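Local structure of 3-oxoacyl-[acyl-carrier-protein] synthase, mitochondrial (Arabidopsis thaliana, 2IX4) at residues A[97-102]-A[254-259]. The protein catalyses the decarboxylative condensation of malonyl-ACP with a growing acyl chain, adding two carbons per round of mitochondrial fatty acid synthesis. Sequence-based numbering, arbitrary orientation.
Sequences DEALRD and VIVLEE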
# COMPACT_ATOMS: atom_id res chain seq x y z
N ASP A 97 -12.08 15.70 5.52
CA ASP A 97 -12.56 16.94 6.12
C ASP A 97 -13.99 16.82 6.64
O ASP A 97 -14.32 17.34 7.71
CB ASP A 97 -12.47 18.10 5.12
CG ASP A 97 -12.63 19.45 5.78
OD1 ASP A 97 -13.68 20.10 5.56
OD2 ASP A 97 -11.72 19.86 6.54
N GLU A 98 -14.84 16.14 5.87
CA GLU A 98 -16.22 15.88 6.28
C GLU A 98 -16.26 14.97 7.50
O GLU A 98 -16.96 15.26 8.47
CB GLU A 98 -17.03 15.27 5.13
CG GLU A 98 -18.50 15.07 5.46
CD GLU A 98 -19.25 14.19 4.47
OE1 GLU A 98 -18.65 13.74 3.46
OE2 GLU A 98 -20.45 13.95 4.70
N ALA A 99 -15.51 13.87 7.44
CA ALA A 99 -15.43 12.91 8.54
C ALA A 99 -14.96 13.54 9.85
O ALA A 99 -15.55 13.32 10.90
CB ALA A 99 -14.53 11.73 8.16
N LEU A 100 -13.90 14.34 9.78
CA LEU A 100 -13.33 15.00 10.96
C LEU A 100 -14.26 16.04 11.57
O LEU A 100 -14.33 16.18 12.80
CB LEU A 100 -11.96 15.60 10.65
CG LEU A 100 -10.82 14.59 10.46
CD1 LEU A 100 -9.68 15.21 9.67
CD2 LEU A 100 -10.32 14.05 11.80
N ARG A 101 -14.96 16.78 10.72
CA ARG A 101 -15.93 17.77 11.20
C ARG A 101 -17.16 17.09 11.79
O ARG A 101 -17.71 17.55 12.79
CB ARG A 101 -16.30 18.76 10.09
CG ARG A 101 -15.14 19.68 9.74
CD ARG A 101 -15.50 20.72 8.70
NE ARG A 101 -14.30 21.45 8.28
CZ ARG A 101 -13.81 22.53 8.88
NH1 ARG A 101 -14.43 23.05 9.94
NH2 ARG A 101 -12.71 23.11 8.42
N ASP A 102 -17.56 15.97 11.18
CA ASP A 102 -18.61 15.09 11.72
C ASP A 102 -18.23 14.57 13.11
O ASP A 102 -19.06 14.58 14.03
CB ASP A 102 -18.85 13.93 10.75
CG ASP A 102 -20.03 13.05 11.15
OD1 ASP A 102 -21.01 13.57 11.73
OD2 ASP A 102 -19.99 11.85 10.84
N VAL A 254 -13.96 7.92 3.85
CA VAL A 254 -13.08 8.12 4.99
C VAL A 254 -13.89 8.11 6.28
O VAL A 254 -14.95 8.76 6.37
CB VAL A 254 -12.26 9.44 4.86
CG1 VAL A 254 -11.50 9.74 6.15
CG2 VAL A 254 -11.29 9.37 3.68
N ILE A 255 -13.42 7.36 7.27
CA ILE A 255 -14.03 7.35 8.59
C ILE A 255 -13.05 7.78 9.67
O ILE A 255 -11.83 7.68 9.50
CB ILE A 255 -14.64 5.96 8.96
CG1 ILE A 255 -13.56 4.88 9.02
CG2 ILE A 255 -15.75 5.59 7.99
CD1 ILE A 255 -14.07 3.51 9.46
N VAL A 256 -13.59 8.28 10.78
CA VAL A 256 -12.80 8.53 11.97
C VAL A 256 -13.01 7.37 12.93
O VAL A 256 -14.12 7.14 13.42
CB VAL A 256 -13.16 9.88 12.65
CG1 VAL A 256 -12.37 10.06 13.94
CG2 VAL A 256 -12.89 11.04 11.70
N LEU A 257 -11.94 6.61 13.15
CA LEU A 257 -11.92 5.56 14.14
C LEU A 257 -11.28 6.11 15.40
O LEU A 257 -10.34 6.90 15.33
CB LEU A 257 -11.10 4.37 13.64
CG LEU A 257 -11.61 3.57 12.44
CD1 LEU A 257 -10.45 2.82 11.81
CD2 LEU A 257 -12.72 2.62 12.86
N GLU A 258 -11.80 5.72 16.56
CA GLU A 258 -11.15 6.07 17.82
C GLU A 258 -11.44 5.11 18.96
O GLU A 258 -12.47 4.43 18.97
CB GLU A 258 -11.41 7.54 18.22
CG GLU A 258 -12.79 7.89 18.69
CD GLU A 258 -12.92 9.37 19.03
OE1 GLU A 258 -12.42 9.81 20.10
OE2 GLU A 258 -13.52 10.12 18.24
N GLU A 259 -10.51 5.05 19.90
CA GLU A 259 -10.63 4.21 21.08
C GLU A 259 -11.87 4.62 21.88
O GLU A 259 -12.14 5.81 22.07
CB GLU A 259 -9.34 4.28 21.91
CG GLU A 259 -9.25 3.24 23.02
CD GLU A 259 -9.91 3.71 24.30
OE1 GLU A 259 -9.86 4.92 24.58
OE2 GLU A 259 -10.50 2.86 25.01
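Ala99 faces Val254 and Val256 where the last turns of helix 87-102 pack on strand 251-259, a helix-on-sheet layer of the thiolase-like fold. The axes of segments 97-102 and 254-259 come within 7.3 Å at 36°, a closeness consistent with the small alanine side chain at the interface. Its CB sits 3.5 Å from Val254 O and touches both valines: Val254 through CG1, at 4.1 Å, and Val256 through CG2. In Val256 CG1 is anti to N and CG2 lies beside N; this second methyl rests against the helix backbone, 3.6 Å from Ala99 O. Leu100 reaches the same methyl with CD2, the two side chains crossing at about a right angle. The contact is van der Waals packing of methyls on one another and on backbone carbonyls, burying 165 Å² over both segments. Ile255, between the valines, turns to the other side of the sheet and meets Ile186 of helix 181-195. Further out, polar bonds tie the helix to its surroundings: Glu98 accepts from Met10 N and Val18 N, while Asp102 OD2 is hydrogen-bonded to Leu8 N and Tyr271 OH, and OD1 forms a salt bridge with Lys269. On the helix face turned from the strand, Arg101 NE donates to Asp97 OD1 at 3.1 Å in an intrahelical salt bridge, OD1 lying only 10° out of the guanidinium plane.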